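Local coordinates for hypothetical protein (Staphylococcus aureus subsp. aureus, PDB 1QYI), which is of unknown function but probably belongs to the haloacid dehalogenase (HAD) superfamily of hydrolases, most of them phosphatases, at residues T25-L30 with I42-L47; M80-F85 with G171-L176; Y181-L186 with I198-F203. One frame throughout, in Å; residues are numbered along the deposited sequence.

All three contacts lie in the helical part of the chain inserted between strands 3-6 and 233-237, away from the parallel sheet of the HAD-like core. Contact 1 and contact 3 are closest, their centres about 12 Å apart, and each joins a helix to the loop that follows it; E28 OE1 lies 2.7 Å from W184 NE1. Contact 2, about 16 Å from either centre, joins two helices. It touches contact 1 where F85 CE1 comes 3.4 Å from L30 CD1, and contact 3 where L81 CD2 lies 3.4 Å from Y181 CD2. Helix 172-195 serves both contacts 2 and 3.

Contact 1 of 3, residues T25-L30 with I42-L47; sequences TVYELL and IDWETL
E28 CG stands 3.3 Å above the indole plane of W44, offset toward the rim, and the carbonyl oxygen of I42 lies on the opposite side, 3.8 Å from the plane and again offset. The benzo edge of the indole runs into Y27, whose CD2 lies near the indole plane, 3.5 Å from W44 CH2. The two aromatic rings meet rim to rim with their planes 79° apart, neither lying over the face of the other. On E28 the touching part is the aliphatic one, chiefly CG, 3.6 Å from W44 NE1. With CG of E28 anti to the backbone N (chi1 -166°), the extended chain runs past the indole and its carboxylate continues to a salt bridge with K204. NE1 of W44 is satisfied by D32, just beyond the end of helix 16-31, and H41 stacks on the indole. The far end of the Y27 ring is tied to the loop through a water in the ring plane, 3.0 Å from Y27 OH and 3.1 Å from I42 N, from which it accepts a hydrogen bond. Within the loop, D43 O takes two bonds from T46, from N and OG1, closing the turn that carries W44. This is a helix-to-loop contact of the helical insertion: the connection from helix 16-31 to helix 49-60 turns back and lays a buried tryptophan against the preceding helix.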
loop_
_atom_site.group_PDB
_atom_site.type_symbol
_atom_site.label_atom_id
_atom_site.label_comp_id
_atom_site.label_asym_id
_atom_site.label_seq_id
_atom_site.Cartn_x
_atom_site.Cartn_y
_atom_site.Cartn_z
ATOM N N THR A 25 13.207 2.269 -1.607
ATOM C CA THR A 25 13.429 1.368 -2.724
ATOM C C THR A 25 14.158 2.094 -3.840
ATOM O O THR A 25 15.240 1.677 -4.258
ATOM C CB THR A 25 12.117 0.801 -3.233
ATOM O OG1 THR A 25 11.569 -0.050 -2.219
ATOM C CG2 THR A 25 12.337 -0.009 -4.493
ATOM N N VAL A 26 13.570 3.189 -4.304
ATOM C CA VAL A 26 14.166 3.990 -5.363
ATOM C C VAL A 26 15.600 4.364 -4.986
ATOM O O VAL A 26 16.530 4.227 -5.787
ATOM C CB VAL A 26 13.333 5.269 -5.583
ATOM C CG1 VAL A 26 13.840 6.033 -6.793
ATOM C CG2 VAL A 26 11.872 4.901 -5.758
ATOM N N TYR A 27 15.779 4.810 -3.749
ATOM C CA TYR A 27 17.099 5.207 -3.268
ATOM C C TYR A 27 18.112 4.039 -3.254
ATOM O O TYR A 27 19.256 4.197 -3.671
ATOM C CB TYR A 27 16.955 5.848 -1.874
ATOM C CG TYR A 27 18.111 6.731 -1.442
ATOM C CD1 TYR A 27 18.503 7.848 -2.198
ATOM C CD2 TYR A 27 18.815 6.452 -0.273
ATOM C CE1 TYR A 27 19.576 8.657 -1.790
ATOM C CE2 TYR A 27 19.877 7.245 0.145
ATOM C CZ TYR A 27 20.260 8.337 -0.608
ATOM O OH TYR A 27 21.346 9.076 -0.188
ATOM N N GLU A 28 17.702 2.866 -2.791
ATOM C CA GLU A 28 18.624 1.740 -2.771
ATOM C C GLU A 28 18.992 1.291 -4.174
ATOM O O GLU A 28 20.095 0.805 -4.419
ATOM C CB GLU A 28 18.021 0.554 -2.051
ATOM C CG GLU A 28 19.044 -0.504 -1.709
ATOM C CD GLU A 28 18.404 -1.822 -1.374
ATOM O OE1 GLU A 28 17.237 -1.817 -0.895
ATOM O OE2 GLU A 28 19.078 -2.860 -1.579
ATOM N N LEU A 29 18.048 1.429 -5.091
ATOM C CA LEU A 29 18.272 1.052 -6.478
ATOM C C LEU A 29 19.167 2.093 -7.153
ATOM O O LEU A 29 19.630 1.902 -8.283
ATOM C CB LEU A 29 16.930 0.971 -7.209
ATOM C CG LEU A 29 16.417 -0.377 -7.718
ATOM C CD1 LEU A 29 16.864 -1.518 -6.815
ATOM C CD2 LEU A 29 14.890 -0.307 -7.780
ATOM N N LEU A 30 19.440 3.186 -6.451
ATOM C CA LEU A 30 20.247 4.249 -7.036
ATOM C C LEU A 30 21.670 4.374 -6.515
ATOM O O LEU A 30 22.590 4.604 -7.301
ATOM C CB LEU A 30 19.512 5.574 -6.854
ATOM C CG LEU A 30 19.178 6.448 -8.054
ATOM C CD1 LEU A 30 18.776 5.675 -9.290
ATOM C CD2 LEU A 30 18.050 7.322 -7.593
ATOM N N ILE A 42 24.392 6.143 3.179
ATOM C CA ILE A 42 24.432 5.640 4.540
ATOM C C ILE A 42 24.198 4.130 4.553
ATOM O O ILE A 42 23.612 3.574 3.623
ATOM C CB ILE A 42 23.381 6.368 5.404
ATOM C CG1 ILE A 42 23.586 6.003 6.872
ATOM C CG2 ILE A 42 21.976 6.041 4.918
ATOM C CD1 ILE A 42 22.791 6.847 7.809
ATOM N N ASP A 43 24.685 3.462 5.592
ATOM C CA ASP A 43 24.514 2.020 5.708
ATOM C C ASP A 43 23.038 1.726 5.957
ATOM O O ASP A 43 22.455 2.197 6.933
ATOM C CB ASP A 43 25.366 1.484 6.856
ATOM C CG ASP A 43 25.419 -0.033 6.887
ATOM O OD1 ASP A 43 26.075 -0.586 7.788
ATOM O OD2 ASP A 43 24.818 -0.683 6.009
ATOM N N TRP A 44 22.432 0.964 5.057
ATOM C CA TRP A 44 21.019 0.617 5.154
ATOM C C TRP A 44 20.651 0.031 6.500
ATOM O O TRP A 44 19.591 0.325 7.049
ATOM C CB TRP A 44 20.674 -0.403 4.086
ATOM C CG TRP A 44 21.044 0.021 2.727
ATOM C CD1 TRP A 44 21.690 -0.725 1.791
ATOM C CD2 TRP A 44 20.747 1.274 2.112
ATOM N NE1 TRP A 44 21.800 -0.023 0.618
ATOM C CE2 TRP A 44 21.205 1.207 0.779
ATOM C CE3 TRP A 44 20.085 2.437 2.537
ATOM C CZ2 TRP A 44 21.084 2.270 -0.116
ATOM C CZ3 TRP A 44 19.959 3.499 1.642
ATOM C CH2 TRP A 44 20.435 3.395 0.326
ATOM N N GLU A 45 21.532 -0.813 7.023
ATOM C CA GLU A 45 21.286 -1.473 8.289
ATOM C C GLU A 45 21.357 -0.546 9.502
ATOM O O GLU A 45 21.150 -0.985 10.632
ATOM C CB GLU A 45 22.258 -2.641 8.451
ATOM C CG GLU A 45 21.990 -3.482 9.680
ATOM C CD GLU A 45 22.944 -4.644 9.821
ATOM O OE1 GLU A 45 22.908 -5.302 10.884
ATOM O OE2 GLU A 45 23.719 -4.909 8.873
ATOM N N THR A 46 21.641 0.734 9.285
ATOM C CA THR A 46 21.701 1.660 10.409
ATOM C C THR A 46 20.772 2.868 10.244
ATOM O O THR A 46 20.870 3.847 10.984
ATOM C CB THR A 46 23.157 2.145 10.676
ATOM O OG1 THR A 46 23.723 2.722 9.490
ATOM C CG2 THR A 46 24.017 0.976 11.135
ATOM N N LEU A 47 19.853 2.785 9.285
ATOM C CA LEU A 47 18.892 3.862 9.027
ATOM C C LEU A 47 18.053 4.215 10.262
ATOM O O LEU A 47 17.761 3.350 11.085
ATOM C CB LEU A 47 17.946 3.457 7.897
ATOM C CG LEU A 47 18.520 3.268 6.499
ATOM C CD1 LEU A 47 17.532 2.479 5.657
ATOM C CD2 LEU A 47 18.821 4.612 5.880
HETATM O O HOH W 1 22.756 8.662 2.445
#

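Contact 2 of 3, residues M80-F85 with G171-L176; sequences MLFIVF and GALWTL
F82 meets helix 172-195 at two consecutive residues, L173 and W174. Its CG is anti to the backbone N, which carries the ring out from helix 77-93 toward helix 172-195. Over one face of that ring sits CD1 of W174, 3.5 Å from F82 CG. The pair is edge-to-face, the pyrrole edge of the indole directed at the phenyl face with planes 63° apart and centroids 4.9 Å apart. The same face receives CB of W174 in a CH-pi contact, 4.2 Å from the ring centroid. The W174 torsions, with CG anti to the backbone N (chi1 -172°), swing the indole across the F82 ring and turn its CD1 edge inward; NE1, next on that edge, is bonded to D79, a turn before F82 on helix 77-93. L173 splits its two methyls between the phenylalanines: CD1 lies 3.5 Å from F82 CE1, while CD2 approaches F85 CE2 more loosely at 4.0 Å. L173 CB comes up at the edge of the F82 ring, in its plane. G171 is the N-cap residue, and its O takes both N and OG1 of T175, from opposite faces of the carbonyl plane. The axes of the two short helical segments pass 9.9 Å apart, their directions 118° apart; helix 144-158 adds L151 against F82 and Y148 against W174, and helix 16-31 packs L29 and L30 on F85.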
loop_
_atom_site.group_PDB
_atom_site.type_symbol
_atom_site.label_atom_id
_atom_site.label_comp_id
_atom_site.label_asym_id
_atom_site.label_seq_id
_atom_site.Cartn_x
_atom_site.Cartn_y
_atom_site.Cartn_z
HETATM N N MSE A 80 4.320 3.207 -8.367
HETATM C CA MSE A 80 4.884 4.524 -8.088
HETATM C C MSE A 80 6.415 4.545 -8.018
HETATM O O MSE A 80 7.061 5.344 -8.697
HETATM C CB MSE A 80 4.316 5.085 -6.784
HETATM C CG MSE A 80 2.817 5.272 -6.790
HETATM SE SE MSE A 80 2.210 6.268 -5.259
HETATM C CE MSE A 80 3.245 5.355 -3.876
ATOM N N LEU A 81 6.988 3.677 -7.191
ATOM C CA LEU A 81 8.430 3.620 -7.049
ATOM C C LEU A 81 9.076 3.221 -8.375
ATOM O O LEU A 81 10.184 3.653 -8.685
ATOM C CB LEU A 81 8.812 2.633 -5.946
ATOM C CG LEU A 81 8.492 1.152 -6.144
ATOM C CD1 LEU A 81 9.578 0.494 -6.994
ATOM C CD2 LEU A 81 8.433 0.464 -4.775
ATOM N N PHE A 82 8.387 2.402 -9.163
ATOM C CA PHE A 82 8.928 1.987 -10.452
ATOM C C PHE A 82 9.052 3.171 -11.411
ATOM O O PHE A 82 10.110 3.373 -11.997
ATOM C CB PHE A 82 8.039 0.915 -11.093
ATOM C CG PHE A 82 8.467 0.519 -12.489
ATOM C CD1 PHE A 82 9.598 -0.273 -12.690
ATOM C CD2 PHE A 82 7.725 0.923 -13.601
ATOM C CE1 PHE A 82 9.979 -0.663 -13.969
ATOM C CE2 PHE A 82 8.097 0.538 -14.890
ATOM C CZ PHE A 82 9.229 -0.261 -15.074
ATOM N N ILE A 83 7.970 3.933 -11.583
ATOM C CA ILE A 83 7.972 5.082 -12.490
ATOM C C ILE A 83 9.009 6.125 -12.072
ATOM O O ILE A 83 9.744 6.656 -12.907
ATOM C CB ILE A 83 6.548 5.755 -12.588
ATOM C CG1 ILE A 83 5.884 5.425 -13.936
ATOM C CG2 ILE A 83 6.654 7.273 -12.535
ATOM C CD1 ILE A 83 5.511 3.969 -14.148
ATOM N N VAL A 84 9.072 6.408 -10.779
ATOM C CA VAL A 84 10.023 7.380 -10.248
ATOM C C VAL A 84 11.466 6.931 -10.506
ATOM O O VAL A 84 12.332 7.740 -10.829
ATOM C CB VAL A 84 9.802 7.579 -8.724
ATOM C CG1 VAL A 84 10.973 8.329 -8.107
ATOM C CG2 VAL A 84 8.501 8.349 -8.502
ATOM N N PHE A 85 11.724 5.635 -10.375
ATOM C CA PHE A 85 13.065 5.134 -10.589
ATOM C C PHE A 85 13.426 5.065 -12.068
ATOM O O PHE A 85 14.605 5.148 -12.430
ATOM C CB PHE A 85 13.219 3.756 -9.957
ATOM C CG PHE A 85 14.523 3.107 -10.279
ATOM C CD1 PHE A 85 15.692 3.519 -9.651
ATOM C CD2 PHE A 85 14.592 2.110 -11.260
ATOM C CE1 PHE A 85 16.915 2.952 -9.996
ATOM C CE2 PHE A 85 15.811 1.536 -11.614
ATOM C CZ PHE A 85 16.980 1.954 -10.983
ATOM N N GLY A 171 7.324 -5.858 -15.869
ATOM C CA GLY A 171 8.496 -6.279 -16.620
ATOM C C GLY A 171 9.611 -6.780 -15.723
ATOM O O GLY A 171 9.449 -6.855 -14.506
ATOM N N ALA A 172 10.744 -7.132 -16.319
ATOM C CA ALA A 172 11.865 -7.618 -15.532
ATOM C C ALA A 172 12.322 -6.540 -14.546
ATOM O O ALA A 172 12.598 -6.835 -13.382
ATOM C CB ALA A 172 13.023 -8.028 -16.446
ATOM N N LEU A 173 12.402 -5.293 -15.007
ATOM C CA LEU A 173 12.819 -4.195 -14.137
ATOM C C LEU A 173 11.752 -3.969 -13.067
ATOM O O LEU A 173 12.075 -3.709 -11.909
ATOM C CB LEU A 173 12.999 -2.897 -14.936
ATOM C CG LEU A 173 13.946 -1.784 -14.445
ATOM C CD1 LEU A 173 13.321 -0.456 -14.811
ATOM C CD2 LEU A 173 14.198 -1.854 -12.946
ATOM N N TRP A 174 10.484 -4.069 -13.462
ATOM C CA TRP A 174 9.373 -3.866 -12.536
ATOM C C TRP A 174 9.395 -4.925 -11.436
ATOM O O TRP A 174 9.076 -4.648 -10.278
ATOM C CB TRP A 174 8.034 -3.944 -13.273
ATOM C CG TRP A 174 6.856 -3.557 -12.413
ATOM C CD1 TRP A 174 6.333 -2.307 -12.262
ATOM C CD2 TRP A 174 6.105 -4.417 -11.544
ATOM N NE1 TRP A 174 5.300 -2.329 -11.361
ATOM C CE2 TRP A 174 5.130 -3.601 -10.917
ATOM C CE3 TRP A 174 6.147 -5.780 -11.253
ATOM C CZ2 TRP A 174 4.207 -4.134 -9.981
ATOM C CZ3 TRP A 174 5.234 -6.295 -10.330
ATOM C CH2 TRP A 174 4.270 -5.472 -9.715
ATOM N N THR A 175 9.762 -6.143 -11.825
ATOM C CA THR A 175 9.856 -7.269 -10.907
ATOM C C THR A 175 10.995 -7.045 -9.919
ATOM O O THR A 175 10.864 -7.348 -8.737
ATOM C CB THR A 175 10.064 -8.581 -11.699
ATOM O OG1 THR A 175 8.954 -8.764 -12.582
ATOM C CG2 THR A 175 10.159 -9.784 -10.773
ATOM N N LEU A 176 12.103 -6.494 -10.409
ATOM C CA LEU A 176 13.252 -6.204 -9.562
ATOM C C LEU A 176 12.880 -5.200 -8.487
ATOM O O LEU A 176 13.015 -5.477 -7.292
ATOM C CB LEU A 176 14.410 -5.628 -10.379
ATOM C CG LEU A 176 15.615 -5.161 -9.554
ATOM C CD1 LEU A 176 16.169 -6.320 -8.725
ATOM C CD2 LEU A 176 16.690 -4.598 -10.479
#

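Contact 3 of 3, residues Y181-L186 with I198-F203; sequences YQEWYL and IARTTF
E183 reaches from helix 172-195 to the backbone N-H groups of R200 and T201, in the loop that follows the same helix. The bond from CA to CB is directed toward the loop; CB and CG make no close contact with it, and the chain runs on extended beyond CG, so that the carboxylate arrives end-on at two successive amides. CD, 3.3 Å from R200 N, brings both oxygens to the strip of backbone. OE1 takes the N-H of R200 at 2.8 Å; this donor approaches on the syn side but 31° out of the carboxylate plane, with an N-H...O angle of 165°. The same oxygen also packs against R200 CB, 3.3 Å away. OE2 accepts from T201 N at 3.0 Å through its syn lone pair, in a bond about as straight. T201 OG1 also lies 3.0 Å from OE2, although its proton has another acceptor within reach. That hydroxyl sits between the backbone N and the carbonyl carbon of T201 (chi1 70°), which turns it back toward the carboxylate. The methyl of A199 borders OE2 at 3.4 Å, and S188, further along the helix, adds a hydrogen bond to OE2. The guanidinium of R200 turns elsewhere, to salt bridges with E112 and E179. A buried carboxylate gripped by two consecutive N-H groups and a serine hydroxyl is probably stabilised in its charged form, which probably helps to hold the loop beside the helix.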
loop_
_atom_site.group_PDB
_atom_site.type_symbol
_atom_site.label_atom_id
_atom_site.label_comp_id
_atom_site.label_asym_id
_atom_site.label_seq_id
_atom_site.Cartn_x
_atom_site.Cartn_y
_atom_site.Cartn_z
ATOM N N TYR A 181 11.327 -3.787 -2.802
ATOM C CA TYR A 181 10.379 -3.162 -1.884
ATOM C C TYR A 181 9.830 -4.172 -0.867
ATOM O O TYR A 181 9.732 -3.892 0.340
ATOM C CB TYR A 181 9.234 -2.533 -2.681
ATOM C CG TYR A 181 8.090 -2.028 -1.836
ATOM C CD1 TYR A 181 7.136 -2.913 -1.321
ATOM C CD2 TYR A 181 7.937 -0.664 -1.569
ATOM C CE1 TYR A 181 6.064 -2.459 -0.575
ATOM C CE2 TYR A 181 6.868 -0.200 -0.822
ATOM C CZ TYR A 181 5.936 -1.104 -0.329
ATOM O OH TYR A 181 4.870 -0.661 0.412
ATOM N N GLN A 182 9.490 -5.356 -1.373
ATOM C CA GLN A 182 8.936 -6.409 -0.539
ATOM C C GLN A 182 9.911 -6.857 0.546
ATOM O O GLN A 182 9.505 -7.125 1.681
ATOM C CB GLN A 182 8.490 -7.593 -1.415
ATOM C CG GLN A 182 7.270 -7.276 -2.280
ATOM C CD GLN A 182 6.004 -7.049 -1.461
ATOM O OE1 GLN A 182 5.334 -8.004 -1.071
ATOM N NE2 GLN A 182 5.683 -5.783 -1.179
ATOM N N GLU A 183 11.197 -6.932 0.216
ATOM C CA GLU A 183 12.171 -7.340 1.217
ATOM C C GLU A 183 12.298 -6.219 2.241
ATOM O O GLU A 183 12.394 -6.460 3.444
ATOM C CB GLU A 183 13.530 -7.645 0.586
ATOM C CG GLU A 183 14.108 -8.924 1.134
ATOM C CD GLU A 183 15.514 -9.215 0.654
ATOM O OE1 GLU A 183 15.724 -9.288 -0.576
ATOM O OE2 GLU A 183 16.404 -9.381 1.514
ATOM N N TRP A 184 12.294 -4.989 1.745
ATOM C CA TRP A 184 12.361 -3.816 2.599
ATOM C C TRP A 184 11.203 -3.872 3.600
ATOM O O TRP A 184 11.396 -3.715 4.803
ATOM C CB TRP A 184 12.232 -2.558 1.743
ATOM C CG TRP A 184 13.537 -1.861 1.420
ATOM C CD1 TRP A 184 13.897 -1.294 0.233
ATOM C CD2 TRP A 184 14.595 -1.574 2.345
ATOM N NE1 TRP A 184 15.114 -0.657 0.367
ATOM C CE2 TRP A 184 15.556 -0.804 1.649
ATOM C CE3 TRP A 184 14.811 -1.870 3.697
ATOM C CZ2 TRP A 184 16.722 -0.348 2.253
ATOM C CZ3 TRP A 184 15.969 -1.417 4.298
ATOM C CH2 TRP A 184 16.910 -0.650 3.572
ATOM N N TYR A 185 10.003 -4.123 3.088
ATOM C CA TYR A 185 8.811 -4.174 3.916
ATOM C C TYR A 185 8.654 -5.424 4.781
ATOM O O TYR A 185 8.652 -5.329 6.010
ATOM C CB TYR A 185 7.572 -3.995 3.038
ATOM C CG TYR A 185 6.334 -3.502 3.766
ATOM C CD1 TYR A 185 5.565 -4.360 4.553
ATOM C CD2 TYR A 185 5.927 -2.173 3.651
ATOM C CE1 TYR A 185 4.414 -3.901 5.202
ATOM C CE2 TYR A 185 4.790 -1.707 4.291
ATOM C CZ TYR A 185 4.036 -2.572 5.060
ATOM O OH TYR A 185 2.894 -2.105 5.659
ATOM N N LEU A 186 8.510 -6.588 4.156
ATOM C CA LEU A 186 8.329 -7.829 4.915
ATOM C C LEU A 186 9.584 -8.262 5.656
ATOM O O LEU A 186 9.505 -8.949 6.676
ATOM C CB LEU A 186 7.893 -8.962 3.987
ATOM C CG LEU A 186 6.728 -8.667 3.038
ATOM C CD1 LEU A 186 6.638 -9.778 2.008
ATOM C CD2 LEU A 186 5.419 -8.523 3.816
ATOM N N ILE A 198 14.447 -16.241 -2.655
ATOM C CA ILE A 198 15.595 -16.128 -1.763
ATOM C C ILE A 198 15.880 -14.650 -1.538
ATOM O O ILE A 198 15.837 -13.846 -2.477
ATOM C CB ILE A 198 16.852 -16.843 -2.370
ATOM C CG1 ILE A 198 16.637 -18.361 -2.381
ATOM C CG2 ILE A 198 18.091 -16.578 -1.540
ATOM C CD1 ILE A 198 15.578 -18.822 -3.352
ATOM N N ALA A 199 16.149 -14.302 -0.281
ATOM C CA ALA A 199 16.422 -12.930 0.113
ATOM C C ALA A 199 17.743 -12.431 -0.430
ATOM O O ALA A 199 18.727 -13.172 -0.510
ATOM C CB ALA A 199 16.416 -12.815 1.622
ATOM N N ARG A 200 17.757 -11.158 -0.801
ATOM C CA ARG A 200 18.957 -10.545 -1.332
ATOM C C ARG A 200 19.898 -10.149 -0.207
ATOM O O ARG A 200 21.108 -10.292 -0.336
ATOM C CB ARG A 200 18.591 -9.314 -2.157
ATOM C CG ARG A 200 17.937 -9.646 -3.464
ATOM C CD ARG A 200 18.039 -8.487 -4.434
ATOM N NE ARG A 200 17.764 -8.938 -5.797
ATOM C CZ ARG A 200 16.559 -9.270 -6.246
ATOM N NH1 ARG A 200 15.510 -9.186 -5.443
ATOM N NH2 ARG A 200 16.413 -9.724 -7.482
ATOM N N THR A 201 19.340 -9.663 0.897
ATOM C CA THR A 201 20.144 -9.220 2.036
ATOM C C THR A 201 19.947 -10.102 3.272
ATOM O O THR A 201 19.243 -11.113 3.230
ATOM C CB THR A 201 19.781 -7.762 2.430
ATOM O OG1 THR A 201 18.464 -7.724 3.007
ATOM C CG2 THR A 201 19.806 -6.859 1.198
ATOM N N THR A 202 20.591 -9.717 4.370
ATOM C CA THR A 202 20.468 -10.437 5.632
ATOM C C THR A 202 20.394 -9.431 6.753
ATOM O O THR A 202 20.542 -9.789 7.919
ATOM C CB THR A 202 21.659 -11.371 5.927
ATOM O OG1 THR A 202 22.860 -10.605 5.995
ATOM C CG2 THR A 202 21.790 -12.453 4.863
ATOM N N PHE A 203 20.183 -8.164 6.397
ATOM C CA PHE A 203 20.087 -7.093 7.394
ATOM C C PHE A 203 18.715 -6.407 7.408
ATOM O O PHE A 203 18.441 -5.588 8.282
ATOM C CB PHE A 203 21.196 -6.054 7.157
ATOM C CG PHE A 203 21.165 -5.441 5.785
ATOM C CD1 PHE A 203 20.188 -4.507 5.447
ATOM C CD2 PHE A 203 22.068 -5.857 4.806
ATOM C CE1 PHE A 203 20.105 -4.004 4.157
ATOM C CE2 PHE A 203 21.993 -5.360 3.510
ATOM C CZ PHE A 203 21.008 -4.430 3.182
#